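Local coordinates for polysaccharide deacetylase-like protein (Bacillus anthracis, PDB 4V33) that is a putative zinc-binding polysaccharide deacetylase with a fibronectin type III domain that, with a second such protein, is required for osmotic stability and cell shape maintenance, at residues Q76-R81 / Q118-G123. Numbering follows the deposited sequence.
Sequences QYKIWR and QIEAIG
Trp-80 holds CG between its backbone N and carbonyl carbon (chi1 69°), which lays the indole against Gln-118 of the neighbouring strand. The backbone of that strand sets Gln-118 CB over one face of the indole. This is a CH-pi contact, with Gln-118 CB 3.7 Å from the centroid of the Trp-80 six-membered ring. The extended Gln-118 chain carries its amide over the CZ2 side of the ring, with the two planes 45° apart. There Gln-118 OE1 is 3.4 Å from Trp-80 CZ2, while NE2 makes a hydrogen bond to Thr-82 OG1. Glu-120 meets the same indole at its edge, with Glu-120 OE2 3.7 Å from Trp-80 CH2. Its carboxylate stands almost upright to the ring plane, at 82°.

Lys-78 lies alongside Glu-120, and its chain bends at chi3. The direct salt bridge from Lys-78 NZ to Glu-120 OE1 is long, at 4.0 Å. A water closes the gap, accepting from Lys-78 NZ and donating to Glu-120 OE1. Glu-120 OE2 forms a second salt bridge, to Lys-86.

Six backbone hydrogen bonds join the antiparallel strands. Gln-76/Ile-122, Lys-78/Glu-120 and Trp-80/Gln-118 are the hydrogen-bonded pairs. On the other face, Tyr-77 CD1 packs 3.9 Å from Ile-119 CG2, which sits at the ring edge. Strands 74-81 and 115-124 are the central pair of a four-stranded antiparallel sheet, consistent with one sheet of the fibronectin type III sandwich. Strand 60-66 packs on its Tyr-77 face, where Ile-63 touches Tyr-77 and Ile-119.

The two faces therefore differ in chemistry. Tyr-77, Ile-79, Ile-119 and Ala-121 are buried and mostly apolar, with the Tyr-77 hydroxyl satisfied by Phe-101 O. On the Trp-80 face, Glu-120 is shared between two lysines, which would probably favour its charged form beside the indole.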
ATOM      1  N   GLN A  76     -20.167 -17.267 -20.118  1.00 18.35           N
ATOM      2  CA  GLN A  76     -20.479 -16.714 -18.803  1.00 17.69           C
ATOM      3  C   GLN A  76     -19.206 -16.342 -18.089  1.00 17.70           C
ATOM      4  O   GLN A  76     -18.298 -17.162 -17.964  1.00 17.34           O
ATOM      5  CB  GLN A  76     -21.283 -17.711 -17.967  1.00 17.32           C
ATOM      6  CG  GLN A  76     -22.607 -18.081 -18.617  1.00 17.74           C
ATOM      7  CD  GLN A  76     -23.525 -18.870 -17.705  1.00 18.28           C
ATOM      8  OE1 GLN A  76     -23.121 -19.329 -16.636  1.00 18.69           O
ATOM      9  NE2 GLN A  76     -24.767 -19.036 -18.130  1.00 20.03           N
ATOM     10  N   TYR A  77     -19.143 -15.096 -17.627  1.00 17.14           N
ATOM     11  CA  TYR A  77     -17.974 -14.590 -16.924  1.00 17.98           C
ATOM     12  C   TYR A  77     -18.263 -14.508 -15.438  1.00 18.34           C
ATOM     13  O   TYR A  77     -19.085 -13.695 -15.006  1.00 18.35           O
ATOM     14  CB  TYR A  77     -17.615 -13.184 -17.413  1.00 17.75           C
ATOM     15  CG  TYR A  77     -17.288 -13.061 -18.885  1.00 18.07           C
ATOM     16  CD1 TYR A  77     -15.990 -13.233 -19.339  1.00 18.46           C
ATOM     17  CD2 TYR A  77     -18.270 -12.734 -19.810  1.00 19.16           C
ATOM     18  CE1 TYR A  77     -15.671 -13.099 -20.687  1.00 20.36           C
ATOM     19  CE2 TYR A  77     -17.962 -12.593 -21.167  1.00 21.72           C
ATOM     20  CZ  TYR A  77     -16.658 -12.779 -21.592  1.00 21.31           C
ATOM     21  OH  TYR A  77     -16.332 -12.644 -22.928  1.00 22.51           O
ATOM     22  N   LYS A  78     -17.593 -15.345 -14.653  1.00 15.80           N
ATOM     23  CA  LYS A  78     -17.716 -15.269 -13.206  1.00 15.31           C
ATOM     24  C   LYS A  78     -16.679 -14.265 -12.726  1.00 15.36           C
ATOM     25  O   LYS A  78     -15.487 -14.423 -12.991  1.00 17.02           O
ATOM     26  CB  LYS A  78     -17.467 -16.627 -12.549  1.00 15.27           C
ATOM     27  CG  LYS A  78     -17.612 -16.586 -11.026  1.00 16.87           C
ATOM     28  CD  LYS A  78     -17.140 -17.879 -10.369  1.00 24.31           C
ATOM     29  CE  LYS A  78     -18.055 -19.031 -10.717  1.00 29.12           C
ATOM     30  NZ  LYS A  78     -17.669 -20.284  -9.986  1.00 28.06           N
ATOM     31  N   ILE A  79     -17.142 -13.232 -12.037  1.00 14.84           N
ATOM     32  CA  ILE A  79     -16.263 -12.130 -11.666  1.00 14.66           C
ATOM     33  C   ILE A  79     -16.427 -11.805 -10.195  1.00 14.25           C
ATOM     34  O   ILE A  79     -17.547 -11.781  -9.665  1.00 15.32           O
ATOM     35  CB  ILE A  79     -16.559 -10.869 -12.504  1.00 15.60           C
ATOM     36  CG1 ILE A  79     -16.424 -11.187 -13.995  1.00 20.38           C
ATOM     37  CG2 ILE A  79     -15.624  -9.724 -12.113  1.00 18.28           C
ATOM     38  CD1 ILE A  79     -16.673 -10.004 -14.910  1.00 27.47           C
ATOM     39  N   TRP A  80     -15.298 -11.578  -9.531  1.00 15.03           N
ATOM     40  CA  TRP A  80     -15.317 -11.104  -8.158  1.00 14.85           C
ATOM     41  C   TRP A  80     -14.116 -10.225  -7.884  1.00 14.08           C
ATOM     42  O   TRP A  80     -13.101 -10.298  -8.577  1.00 17.56           O
ATOM     43  CB  TRP A  80     -15.348 -12.265  -7.164  1.00 16.60           C
ATOM     44  CG  TRP A  80     -14.093 -13.086  -7.078  1.00 17.87           C
ATOM     45  CD1 TRP A  80     -13.096 -12.967  -6.150  1.00 19.92           C
ATOM     46  CD2 TRP A  80     -13.727 -14.183  -7.921  1.00 17.57           C
ATOM     47  NE1 TRP A  80     -12.126 -13.914  -6.377  1.00 20.80           N
ATOM     48  CE2 TRP A  80     -12.491 -14.674  -7.456  1.00 19.81           C
ATOM     49  CE3 TRP A  80     -14.324 -14.798  -9.029  1.00 20.51           C
ATOM     50  CZ2 TRP A  80     -11.838 -15.747  -8.062  1.00 19.24           C
ATOM     51  CZ3 TRP A  80     -13.674 -15.864  -9.628  1.00 23.54           C
ATOM     52  CH2 TRP A  80     -12.443 -16.324  -9.143  1.00 22.38           C
ATOM     53  N   ARG A  81     -14.237  -9.391  -6.859  1.00 15.38           N
ATOM     54  CA  ARG A  81     -13.103  -8.602  -6.403  1.00 17.03           C
ATOM     55  C   ARG A  81     -12.271  -9.456  -5.483  1.00 15.96           C
ATOM     56  O   ARG A  81     -12.791 -10.001  -4.515  1.00 18.37           O
ATOM     57  CB  ARG A  81     -13.586  -7.406  -5.604  1.00 19.76           C
ATOM     58  CG  ARG A  81     -14.145  -6.319  -6.438  1.00 28.83           C
ATOM     59  CD  ARG A  81     -14.462  -5.089  -5.617  1.00 28.19           C
ATOM     60  NE  ARG A  81     -13.277  -4.392  -5.124  1.00 25.66           N
ATOM     61  CZ  ARG A  81     -12.925  -4.332  -3.843  1.00 33.34           C
ATOM     62  NH1 ARG A  81     -13.655  -4.946  -2.927  1.00 37.96           N
ATOM     63  NH2 ARG A  81     -11.844  -3.657  -3.477  1.00 29.91           N
ATOM     64  N   GLN A 118     -11.016 -10.739 -10.407  1.00 17.27           N
ATOM     65  CA  GLN A 118     -10.741 -11.999 -11.093  1.00 16.56           C
ATOM     66  C   GLN A 118     -11.890 -12.377 -12.020  1.00 17.34           C
ATOM     67  O   GLN A 118     -13.051 -12.064 -11.738  1.00 16.51           O
ATOM     68  CB  GLN A 118     -10.450 -13.111 -10.078  1.00 18.95           C
ATOM     69  CG  GLN A 118      -9.136 -12.849  -9.344  1.00 23.89           C
ATOM     70  CD  GLN A 118      -8.730 -13.948  -8.395  1.00 29.22           C
ATOM     71  OE1 GLN A 118      -8.619 -15.113  -8.782  1.00 32.70           O
ATOM     72  NE2 GLN A 118      -8.490 -13.584  -7.139  1.00 29.97           N
ATOM     73  N   ILE A 119     -11.549 -13.019 -13.137  1.00 18.24           N
ATOM     74  CA  ILE A 119     -12.517 -13.384 -14.161  1.00 18.73           C
ATOM     75  C   ILE A 119     -12.312 -14.848 -14.549  1.00 19.48           C
ATOM     76  O   ILE A 119     -11.219 -15.235 -14.954  1.00 20.13           O
ATOM     77  CB  ILE A 119     -12.355 -12.514 -15.435  1.00 19.68           C
ATOM     78  CG1 ILE A 119     -12.409 -11.021 -15.089  1.00 22.40           C
ATOM     79  CG2 ILE A 119     -13.426 -12.882 -16.474  1.00 19.23           C
ATOM     80  CD1 ILE A 119     -11.943 -10.105 -16.221  1.00 27.29           C
ATOM     81  N   GLU A 120     -13.360 -15.659 -14.414  1.00 18.02           N
ATOM     82  CA  GLU A 120     -13.339 -17.038 -14.899  1.00 17.85           C
ATOM     83  C   GLU A 120     -14.417 -17.182 -15.949  1.00 19.98           C
ATOM     84  O   GLU A 120     -15.593 -16.953 -15.665  1.00 23.42           O
ATOM     85  CB  GLU A 120     -13.651 -18.038 -13.791  1.00 21.23           C
ATOM     86  CG  GLU A 120     -12.666 -18.134 -12.659  1.00 24.73           C
ATOM     87  CD  GLU A 120     -13.056 -19.242 -11.684  1.00 27.75           C
ATOM     88  OE1 GLU A 120     -14.183 -19.785 -11.809  1.00 33.33           O
ATOM     89  OE2 GLU A 120     -12.239 -19.578 -10.806  1.00 32.79           O
ATOM     90  N   ALA A 121     -14.027 -17.585 -17.151  1.00 18.88           N
ATOM     91  CA  ALA A 121     -14.985 -17.726 -18.240  1.00 18.33           C
ATOM     92  C   ALA A 121     -15.286 -19.182 -18.549  1.00 20.34           C
ATOM     93  O   ALA A 121     -14.383 -20.012 -18.606  1.00 20.79           O
ATOM     94  CB  ALA A 121     -14.466 -17.038 -19.481  1.00 22.23           C
ATOM     95  N   ILE A 122     -16.568 -19.477 -18.741  1.00 18.13           N
ATOM     96  CA  ILE A 122     -17.001 -20.767 -19.257  1.00 18.50           C
ATOM     97  C   ILE A 122     -17.862 -20.533 -20.481  1.00 18.92           C
ATOM     98  O   ILE A 122     -18.429 -19.457 -20.650  1.00 20.51           O
ATOM     99  CB  ILE A 122     -17.798 -21.601 -18.216  1.00 18.02           C
ATOM    100  CG1 ILE A 122     -19.158 -20.960 -17.908  1.00 19.02           C
ATOM    101  CG2 ILE A 122     -16.968 -21.831 -16.959  1.00 18.08           C
ATOM    102  CD1 ILE A 122     -20.013 -21.778 -16.948  1.00 18.66           C
ATOM    103  N   GLY A 123     -17.930 -21.534 -21.354  1.00 19.53           N
ATOM    104  CA  GLY A 123     -18.768 -21.437 -22.530  1.00 20.02           C
ATOM    105  C   GLY A 123     -19.977 -22.338 -22.394  1.00 19.80           C
ATOM    106  O   GLY A 123     -19.930 -23.342 -21.678  1.00 19.56           O
TER
HETATM  107  O   HOH W   1     -15.309 -21.434  -9.996  0.78 27.61           O